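Local coordinates for protein alpha-1,4-endofucoidanase (Mariniflexile fucanivorans, PDB 6DLH) that hydrolyses fucoidan within the chain as a retaining glycoside hydrolase of family 107, its catalytic domain followed by calcium-binding Ig-like domains, at residues Y80-L85 and R143-V148; A704-F709 and L725-A730; P530-N535 and F605-G610. All blocks are in the same frame, centred on the assembly; numbering follows the deposited sequence.

Contact 1: residues Y80-L85 and R143-V148; sequences YVQLPL and RTEIYV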
loop_
_atom_site.group_PDB
_atom_site.type_symbol
_atom_site.label_atom_id
_atom_site.label_comp_id
_atom_site.label_asym_id
_atom_site.label_seq_id
_atom_site.Cartn_x
_atom_site.Cartn_y
_atom_site.Cartn_z
ATOM N N TYR A 80 -13.180 9.351 -0.363
ATOM C CA TYR A 80 -12.326 8.440 0.384
ATOM C C TYR A 80 -11.648 7.437 -0.547
ATOM O O TYR A 80 -12.056 7.265 -1.698
ATOM C CB TYR A 80 -13.114 7.765 1.516
ATOM C CG TYR A 80 -14.150 6.756 1.082
ATOM C CD1 TYR A 80 -15.416 7.150 0.651
ATOM C CD2 TYR A 80 -13.870 5.396 1.113
ATOM C CE1 TYR A 80 -16.366 6.215 0.257
ATOM C CE2 TYR A 80 -14.810 4.450 0.732
ATOM C CZ TYR A 80 -16.058 4.863 0.292
ATOM O OH TYR A 80 -16.972 3.925 -0.101
ATOM N N VAL A 81 -10.601 6.787 -0.020
ATOM C CA VAL A 81 -9.858 5.742 -0.703
ATOM C C VAL A 81 -9.704 4.554 0.251
ATOM O O VAL A 81 -9.408 4.741 1.433
ATOM C CB VAL A 81 -8.482 6.263 -1.158
ATOM C CG1 VAL A 81 -7.632 5.168 -1.801
ATOM C CG2 VAL A 81 -8.596 7.468 -2.083
ATOM N N GLN A 82 -9.898 3.337 -0.283
ATOM C CA GLN A 82 -9.664 2.097 0.440
ATOM C C GLN A 82 -8.211 1.663 0.258
ATOM O O GLN A 82 -7.704 1.638 -0.863
ATOM C CB GLN A 82 -10.632 0.993 -0.007
ATOM C CG GLN A 82 -10.402 -0.341 0.702
ATOM C CD GLN A 82 -11.340 -1.452 0.287
ATOM O OE1 GLN A 82 -10.907 -2.555 -0.038
ATOM N NE2 GLN A 82 -12.636 -1.174 0.294
ATOM N N LEU A 83 -7.566 1.331 1.385
ATOM C CA LEU A 83 -6.188 0.868 1.436
ATOM C C LEU A 83 -6.154 -0.520 2.068
ATOM O O LEU A 83 -6.994 -0.848 2.903
ATOM C CB LEU A 83 -5.366 1.824 2.306
ATOM C CG LEU A 83 -5.327 3.284 1.867
ATOM C CD1 LEU A 83 -4.778 4.148 3.001
ATOM C CD2 LEU A 83 -4.491 3.445 0.603
ATOM N N PRO A 84 -5.172 -1.378 1.729
ATOM C CA PRO A 84 -4.996 -2.627 2.468
ATOM C C PRO A 84 -4.423 -2.288 3.840
ATOM O O PRO A 84 -3.695 -1.302 3.969
ATOM C CB PRO A 84 -3.926 -3.357 1.649
ATOM C CG PRO A 84 -3.147 -2.242 0.980
ATOM C CD PRO A 84 -4.184 -1.191 0.657
ATOM N N LEU A 85 -4.827 -3.064 4.859
ATOM C CA LEU A 85 -3.928 -3.389 5.959
ATOM C C LEU A 85 -3.336 -4.765 5.667
ATOM O O LEU A 85 -2.132 -4.953 5.809
ATOM C CB LEU A 85 -4.645 -3.362 7.312
ATOM C CG LEU A 85 -3.885 -4.003 8.480
ATOM C CD1 LEU A 85 -2.476 -3.427 8.631
ATOM C CD2 LEU A 85 -4.649 -3.849 9.791
ATOM N N ARG A 143 -11.036 10.944 3.389
ATOM C CA ARG A 143 -11.197 9.958 4.451
ATOM C C ARG A 143 -10.635 8.627 3.964
ATOM O O ARG A 143 -10.239 8.515 2.806
ATOM C CB ARG A 143 -12.672 9.860 4.873
ATOM C CG ARG A 143 -13.127 11.030 5.735
ATOM C CD ARG A 143 -14.624 11.232 5.870
ATOM N NE ARG A 143 -15.035 10.779 7.184
ATOM C CZ ARG A 143 -15.473 11.552 8.172
ATOM N NH1 ARG A 143 -16.078 12.703 7.922
ATOM N NH2 ARG A 143 -15.309 11.151 9.415
ATOM N N THR A 144 -10.568 7.633 4.858
ATOM C CA THR A 144 -9.943 6.362 4.519
ATOM C C THR A 144 -10.828 5.195 4.956
ATOM O O THR A 144 -11.582 5.294 5.929
ATOM C CB THR A 144 -8.522 6.253 5.095
ATOM O OG1 THR A 144 -8.653 5.995 6.492
ATOM C CG2 THR A 144 -7.711 7.514 4.902
ATOM N N GLU A 145 -10.727 4.103 4.191
ATOM C CA GLU A 145 -11.360 2.820 4.464
ATOM C C GLU A 145 -10.246 1.785 4.414
ATOM O O GLU A 145 -9.422 1.822 3.503
ATOM C CB GLU A 145 -12.441 2.531 3.412
ATOM C CG GLU A 145 -13.182 1.208 3.594
ATOM C CD GLU A 145 -14.172 0.820 2.489
ATOM O OE1 GLU A 145 -13.922 1.157 1.305
ATOM O OE2 GLU A 145 -15.198 0.164 2.807
ATOM N N ILE A 146 -10.216 0.875 5.392
ATOM C CA ILE A 146 -9.103 -0.053 5.496
ATOM C C ILE A 146 -9.604 -1.475 5.287
ATOM O O ILE A 146 -10.558 -1.899 5.940
ATOM C CB ILE A 146 -8.358 0.119 6.839
ATOM C CG1 ILE A 146 -7.805 1.541 7.015
ATOM C CG2 ILE A 146 -7.273 -0.941 6.991
ATOM C CD1 ILE A 146 -6.668 1.901 6.079
ATOM N N TYR A 147 -8.932 -2.195 4.380
ATOM C CA TYR A 147 -9.284 -3.562 4.046
ATOM C C TYR A 147 -8.472 -4.540 4.890
ATOM O O TYR A 147 -7.248 -4.450 4.948
ATOM C CB TYR A 147 -9.011 -3.852 2.569
ATOM C CG TYR A 147 -9.211 -5.298 2.192
ATOM C CD1 TYR A 147 -8.231 -6.253 2.435
ATOM C CD2 TYR A 147 -10.393 -5.718 1.597
ATOM C CE1 TYR A 147 -8.419 -7.586 2.103
ATOM C CE2 TYR A 147 -10.592 -7.043 1.247
ATOM C CZ TYR A 147 -9.603 -7.979 1.500
ATOM O OH TYR A 147 -9.817 -9.280 1.148
ATOM N N VAL A 148 -9.179 -5.497 5.507
ATOM C CA VAL A 148 -8.571 -6.584 6.258
ATOM C C VAL A 148 -9.268 -7.876 5.855
ATOM O O VAL A 148 -10.490 -7.960 5.899
ATOM C CB VAL A 148 -8.662 -6.359 7.782
ATOM C CG1 VAL A 148 -8.258 -7.610 8.555
ATOM C CG2 VAL A 148 -7.835 -5.161 8.239
#

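Contact 2: residues A704-F709 and L725-A730; sequences AGENSF and LINVIA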
loop_
_atom_site.group_PDB
_atom_site.type_symbol
_atom_site.label_atom_id
_atom_site.label_comp_id
_atom_site.label_asym_id
_atom_site.label_seq_id
_atom_site.Cartn_x
_atom_site.Cartn_y
_atom_site.Cartn_z
ATOM N N ALA A 704 24.061 -40.379 -24.533
ATOM C CA ALA A 704 23.403 -40.742 -23.283
ATOM C C ALA A 704 24.416 -40.941 -22.152
ATOM O O ALA A 704 25.436 -41.607 -22.330
ATOM C CB ALA A 704 22.544 -41.970 -23.488
ATOM N N GLY A 705 24.116 -40.358 -20.980
ATOM C CA GLY A 705 24.951 -40.480 -19.793
ATOM C C GLY A 705 25.735 -39.199 -19.516
ATOM O O GLY A 705 25.465 -38.167 -20.128
ATOM N N GLU A 706 26.727 -39.303 -18.618
ATOM C CA GLU A 706 27.422 -38.161 -18.048
ATOM C C GLU A 706 28.419 -37.586 -19.055
ATOM O O GLU A 706 29.428 -38.211 -19.367
ATOM C CB GLU A 706 28.093 -38.557 -16.725
ATOM C CG GLU A 706 27.126 -39.086 -15.662
ATOM C CD GLU A 706 26.165 -38.065 -15.066
ATOM O OE1 GLU A 706 26.370 -36.856 -15.298
ATOM O OE2 GLU A 706 25.211 -38.477 -14.367
ATOM N N ASN A 707 28.130 -36.378 -19.542
ATOM C CA ASN A 707 28.948 -35.686 -20.526
ATOM C C ASN A 707 29.811 -34.651 -19.813
ATOM O O ASN A 707 29.286 -33.686 -19.260
ATOM C CB ASN A 707 28.089 -34.987 -21.585
ATOM C CG ASN A 707 27.450 -35.932 -22.582
ATOM O OD1 ASN A 707 27.579 -35.728 -23.788
ATOM N ND2 ASN A 707 26.770 -36.965 -22.099
ATOM N N SER A 708 31.136 -34.856 -19.853
ATOM C CA SER A 708 32.057 -34.018 -19.107
ATOM C C SER A 708 32.678 -32.960 -20.020
ATOM O O SER A 708 33.125 -33.264 -21.125
ATOM C CB SER A 708 33.090 -34.860 -18.406
ATOM O OG SER A 708 34.010 -34.045 -17.696
ATOM N N PHE A 709 32.692 -31.714 -19.540
ATOM C CA PHE A 709 33.228 -30.588 -20.291
ATOM C C PHE A 709 34.163 -29.780 -19.398
ATOM O O PHE A 709 34.080 -29.858 -18.175
ATOM C CB PHE A 709 32.102 -29.670 -20.780
ATOM C CG PHE A 709 31.052 -30.335 -21.633
ATOM C CD1 PHE A 709 29.993 -31.023 -21.050
ATOM C CD2 PHE A 709 31.116 -30.270 -23.017
ATOM C CE1 PHE A 709 29.028 -31.635 -21.835
ATOM C CE2 PHE A 709 30.150 -30.885 -23.800
ATOM C CZ PHE A 709 29.108 -31.563 -23.209
ATOM N N LEU A 725 29.280 -30.862 -15.918
ATOM C CA LEU A 725 28.834 -32.243 -16.038
ATOM C C LEU A 725 27.324 -32.264 -16.285
ATOM O O LEU A 725 26.545 -31.839 -15.433
ATOM C CB LEU A 725 29.200 -32.958 -14.731
ATOM C CG LEU A 725 28.709 -34.398 -14.559
ATOM C CD1 LEU A 725 29.565 -35.363 -15.367
ATOM C CD2 LEU A 725 28.730 -34.800 -13.089
ATOM N N ILE A 726 26.923 -32.747 -17.471
ATOM C CA ILE A 726 25.525 -32.869 -17.861
ATOM C C ILE A 726 25.225 -34.335 -18.156
ATOM O O ILE A 726 25.862 -34.939 -19.020
ATOM C CB ILE A 726 25.198 -32.001 -19.096
ATOM C CG1 ILE A 726 25.410 -30.508 -18.844
ATOM C CG2 ILE A 726 23.788 -32.288 -19.592
ATOM C CD1 ILE A 726 25.552 -29.688 -20.108
ATOM N N ASN A 727 24.232 -34.881 -17.450
ATOM C CA ASN A 727 23.664 -36.178 -17.775
ATOM C C ASN A 727 22.646 -36.019 -18.904
ATOM O O ASN A 727 21.692 -35.251 -18.783
ATOM C CB ASN A 727 23.001 -36.818 -16.553
ATOM C CG ASN A 727 22.582 -38.247 -16.816
ATOM O OD1 ASN A 727 22.846 -38.778 -17.891
ATOM N ND2 ASN A 727 21.941 -38.877 -15.846
ATOM N N VAL A 728 22.857 -36.758 -20.001
ATOM C CA VAL A 728 21.935 -36.768 -21.126
ATOM C C VAL A 728 21.079 -38.031 -21.035
ATOM O O VAL A 728 21.605 -39.135 -21.121
ATOM C CB VAL A 728 22.682 -36.668 -22.474
ATOM C CG1 VAL A 728 21.752 -36.819 -23.671
ATOM C CG2 VAL A 728 23.487 -35.381 -22.596
ATOM N N ILE A 729 19.763 -37.856 -20.842
ATOM C CA ILE A 729 18.809 -38.956 -20.799
ATOM C C ILE A 729 18.310 -39.221 -22.218
ATOM O O ILE A 729 17.884 -38.298 -22.914
ATOM C CB ILE A 729 17.631 -38.647 -19.849
ATOM C CG1 ILE A 729 18.078 -38.189 -18.458
ATOM C CG2 ILE A 729 16.660 -39.818 -19.774
ATOM C CD1 ILE A 729 18.703 -39.274 -17.609
ATOM N N ALA A 730 18.352 -40.497 -22.623
ATOM C CA ALA A 730 17.939 -40.935 -23.948
ATOM C C ALA A 730 16.418 -41.052 -24.007
ATOM O O ALA A 730 15.793 -41.547 -23.067
ATOM C CB ALA A 730 18.604 -42.250 -24.287
#

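Contact 3: residues P530-N535 and F605-G610; sequences PVWFSN and FNVSDG. With CA (calcium ion), chain G.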
loop_
_atom_site.group_PDB
_atom_site.type_symbol
_atom_site.label_atom_id
_atom_site.label_comp_id
_atom_site.label_asym_id
_atom_site.label_seq_id
_atom_site.Cartn_x
_atom_site.Cartn_y
_atom_site.Cartn_z
ATOM N N PRO A 530 18.268 23.776 5.659
ATOM C CA PRO A 530 17.808 22.402 5.871
ATOM C C PRO A 530 19.018 21.566 6.284
ATOM O O PRO A 530 20.111 21.793 5.774
ATOM C CB PRO A 530 17.264 22.006 4.492
ATOM C CG PRO A 530 18.103 22.813 3.524
ATOM C CD PRO A 530 18.364 24.128 4.234
ATOM N N VAL A 531 18.804 20.620 7.211
ATOM C CA VAL A 531 19.888 19.933 7.905
ATOM C C VAL A 531 19.717 18.416 7.818
ATOM O O VAL A 531 18.600 17.911 7.844
ATOM C CB VAL A 531 19.990 20.384 9.377
ATOM C CG1 VAL A 531 20.586 21.774 9.524
ATOM C CG2 VAL A 531 18.660 20.280 10.107
ATOM N N TRP A 532 20.848 17.701 7.753
ATOM C CA TRP A 532 20.879 16.251 7.880
ATOM C C TRP A 532 20.884 15.843 9.356
ATOM O O TRP A 532 21.184 16.656 10.227
ATOM C CB TRP A 532 22.097 15.677 7.150
ATOM C CG TRP A 532 22.081 15.841 5.662
ATOM C CD1 TRP A 532 22.646 16.852 4.941
ATOM C CD2 TRP A 532 21.503 14.941 4.699
ATOM N NE1 TRP A 532 22.455 16.652 3.600
ATOM C CE2 TRP A 532 21.752 15.489 3.419
ATOM C CE3 TRP A 532 20.786 13.741 4.791
ATOM C CZ2 TRP A 532 21.315 14.874 2.247
ATOM C CZ3 TRP A 532 20.357 13.135 3.630
ATOM C CH2 TRP A 532 20.622 13.692 2.379
ATOM N N PHE A 533 20.546 14.573 9.625
ATOM C CA PHE A 533 20.477 14.052 10.984
ATOM C C PHE A 533 21.877 13.989 11.601
ATOM O O PHE A 533 22.072 14.421 12.735
ATOM C CB PHE A 533 19.747 12.704 11.029
ATOM C CG PHE A 533 19.820 11.995 12.359
ATOM C CD1 PHE A 533 19.014 12.387 13.421
ATOM C CD2 PHE A 533 20.714 10.951 12.558
ATOM C CE1 PHE A 533 19.098 11.745 14.648
ATOM C CE2 PHE A 533 20.802 10.312 13.787
ATOM C CZ PHE A 533 19.994 10.709 14.831
ATOM N N SER A 534 22.840 13.461 10.838
ATOM C CA SER A 534 24.219 13.366 11.286
ATOM C C SER A 534 25.176 13.339 10.098
ATOM O O SER A 534 24.760 13.277 8.940
ATOM C CB SER A 534 24.424 12.174 12.187
ATOM O OG SER A 534 24.344 10.970 11.446
ATOM N N ASN A 535 26.472 13.383 10.424
ATOM C CA ASN A 535 27.557 13.419 9.463
ATOM C C ASN A 535 28.782 12.773 10.107
ATOM O O ASN A 535 29.353 13.341 11.035
ATOM C CB ASN A 535 27.846 14.857 9.021
ATOM C CG ASN A 535 28.865 14.953 7.907
ATOM O OD1 ASN A 535 29.256 13.944 7.317
ATOM N ND2 ASN A 535 29.303 16.168 7.614
ATOM N N PHE A 605 25.869 13.963 -0.102
ATOM C CA PHE A 605 24.470 14.244 -0.377
ATOM C C PHE A 605 24.112 15.670 0.044
ATOM O O PHE A 605 24.393 16.093 1.167
ATOM C CB PHE A 605 23.571 13.150 0.212
ATOM C CG PHE A 605 23.471 11.912 -0.646
ATOM C CD1 PHE A 605 24.440 10.917 -0.583
ATOM C CD2 PHE A 605 22.419 11.747 -1.540
ATOM C CE1 PHE A 605 24.357 9.786 -1.385
ATOM C CE2 PHE A 605 22.336 10.614 -2.340
ATOM C CZ PHE A 605 23.310 9.640 -2.267
ATOM N N ASN A 606 23.497 16.413 -0.881
ATOM C CA ASN A 606 23.025 17.760 -0.596
ATOM C C ASN A 606 21.521 17.723 -0.339
ATOM O O ASN A 606 20.792 17.049 -1.057
ATOM C CB ASN A 606 23.361 18.742 -1.725
ATOM C CG ASN A 606 22.944 20.164 -1.406
ATOM O OD1 ASN A 606 23.663 20.895 -0.722
ATOM N ND2 ASN A 606 21.781 20.567 -1.892
ATOM N N VAL A 607 21.074 18.452 0.689
ATOM C CA VAL A 607 19.664 18.733 0.900
ATOM C C VAL A 607 19.473 20.246 0.806
ATOM O O VAL A 607 20.159 20.993 1.500
ATOM C CB VAL A 607 19.150 18.163 2.240
ATOM C CG1 VAL A 607 19.882 18.745 3.440
ATOM C CG2 VAL A 607 17.644 18.334 2.399
ATOM N N SER A 608 18.534 20.680 -0.050
ATOM C CA SER A 608 18.328 22.095 -0.322
ATOM C C SER A 608 16.856 22.466 -0.154
ATOM O O SER A 608 15.984 21.615 -0.326
ATOM C CB SER A 608 18.827 22.441 -1.700
ATOM O OG SER A 608 18.270 23.675 -2.128
ATOM N N ASP A 609 16.584 23.735 0.180
ATOM C CA ASP A 609 15.218 24.237 0.181
ATOM C C ASP A 609 15.024 25.231 -0.965
ATOM O O ASP A 609 14.048 25.986 -0.983
ATOM C CB ASP A 609 14.775 24.770 1.554
ATOM C CG ASP A 609 15.484 26.033 2.024
ATOM O OD1 ASP A 609 16.155 26.685 1.178
ATOM O OD2 ASP A 609 15.363 26.358 3.245
ATOM N N GLY A 610 15.966 25.233 -1.911
ATOM C CA GLY A 610 15.941 26.210 -2.984
ATOM C C GLY A 610 16.721 27.494 -2.685
ATOM O O GLY A 610 17.034 28.236 -3.610
HETATM CA CA CA G . 14.290 26.529 5.286
HETATM O O HOH W 1 14.746 28.992 4.685
#

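Contact 1: residues Y80-L85 and R143-V148
Arg143 stands beside Tyr80, CB next to CB, and its carbonyl O takes a weak hydrogen bond from Val81 N at 3.3 Å, while the rest of its chain leads away to a salt bridge with Asp221. Thr144 turns to the other face, that of Val81 and Leu83, where helix 129-139 covers it through Leu134 and Leu137. At Glu145 the strands are tied by backbone and side chain together. Glu145 N binds Val81 O, Leu83 N binds Glu145 O, and Gln82 NE2 gives Glu145 OE1 a straight bond of 2.8 Å (164° at the hydrogen). The acceptor lies in the Gln82 amide plane, yet NE2 stands above the carboxylate plane, the two groups being turned 85° apart. OE1 also reaches the edge of the Tyr80 ring, 3.5 Å from CE2, and Thr379 and Tyr290 hold OE1 and OE2 respectively. The two strands are neighbouring staves of the parallel sheet in this catalytic domain, a β/α-barrel as in the GH29 fucosidases; the crossover between them includes helix 129-139. With CG anti to its backbone N (chi1 179°), the extended chain of Gln82 carries its amide across to the Glu145 carboxylate, and an alanine here would probably cost OE1 this donor and leave the carboxylate to Thr379 and Tyr290. Ile146 returns to the face of Leu83, its CG2 3.6 Å from Leu85 CB. Tyr147 N then binds Leu83 O at 2.8 Å, and Tyr147 CB lies 3.5 Å from Gln82 OE1. Finally Val148 CG2 lies beside Leu85 CB, 3.8 Å away.

Contact 2: residues A704-F709 and L725-A730
The carboxylate of Glu706 and the amide of Asn727 lie near each other with their planes 39° apart, OE2 of the acid standing 3.5 Å from Asn727 CB. The other carboxylate oxygen, OE1, comes as close to Leu725 CG, so the acid lies across two neighbouring side chains of the facing strand. It gets there by a bend: chi2 of -69° brings the chain of Glu706 over strand 725-729 instead of letting it extend, although a crystal neighbour touches the residue and may contribute to this pose. The setting is the antiparallel hairpin of strands 705-713 and 720-729 in the last of the chain's Ig-like domains, where strand 642-649 flanks the second arm. Four backbone bonds hold the pairing in two hydrogen-bonded pairs, Gly705 with Val728 and Asn707 with Ile726; the shortest joins Asn707 N to Ile726 O at 2.7 Å. Gly705 adopts a positive phi (105°) at the entry to the strand, a conformation in which a CB would press on the carbonyl O of Ala704. On the buried face, Asn707 ND2 passes 3.7 Å from Val728 CG2, while the same amide donates to Asp703 O and its OD1 accepts from Trp682 NE1. The amide is thereby fixed from both ends, and a polar group is satisfied within a largely apolar layer. Further along, the ring of Phe709 meets Ile726 CD1, with CE1 4.3 Å from that methyl. Gly705 O receives Val728 N at 3.0 Å from above its carbonyl plane, and Asn707 ND2 adds a weak bond of 2.7 Å.

Contact 3: residues P530-N535 and F605-G610
Asp609, whose carboxylate abuts the ring of Pro530, has both oxygens engaged: OD1 accepts from the backbone N of Ile611 and of Leu612, and OD2 binds a calcium ion at 2.3 Å. Gly528 O, Asp560, Glu562 and Asp564 complete the protein ligands, and a water joins them at 2.6 Å from the metal. The first torsion of Asp609 places CG between its own N and carbonyl carbon (chi1 68°), which turns the acid toward the metal and toward Pro530, whose CD is 3.9 Å from OD2. CG of the same proline rests on the strand end, 3.4 Å from Val607 O. Next along, Trp532 and Val607 overlap with their side chains running opposite ways, and the methyl CG1 of Val607 sits over one face of the indole, 3.7 Å from the centroid of its five-membered ring. This is a CH-pi contact, displaced toward the rim on the NE1 side. The six-membered part continues to Phe605, where Trp532 CZ2 lies 3.5 Å from CB; the indole N-H itself is taken by Ser614 O. No clear backbone bond joins the two segments. Strand 531-532 pairs instead with strand 558-559, and Trp532 packs against strand 605-608, within an Ig-like domain. At the end of the strand, Ser608 OG accepts from Gly610 N at 2.8 Å, an ST turn spanning the ligand Asp609. Because the calcium binds both Gly528 O and Asp609 OD2, the ion probably helps tie the chain before strand 531-532 to the end of strand 599-608, with Pro530 and Trp532 filling the seam.

How the contacts relate
Contacts 1 and 2 are strand pairings, parallel and antiparallel, while contact 3 is packing by side chains beside a metal. Contact 1 lies in the barrel of the catalytic domain, whereas contacts 3 and 2 belong to successive Ig-like domains. None touches another: the centres of contacts 1 and 3 are 34 Å apart, and contact 2 is 56 Å from contact 1 and 60 Å from contact 3. Contact 3 holds a calcium ligand directly, and the Tyr80 side chain of contact 1 is about 8 Å from another calcium; contact 2 is remote from any annotated site. Strands 599-608 and 705-713 hold matching places in their four-stranded sheets, yet contact 2 takes the start of its strand and contact 3 the end, where the metal sits.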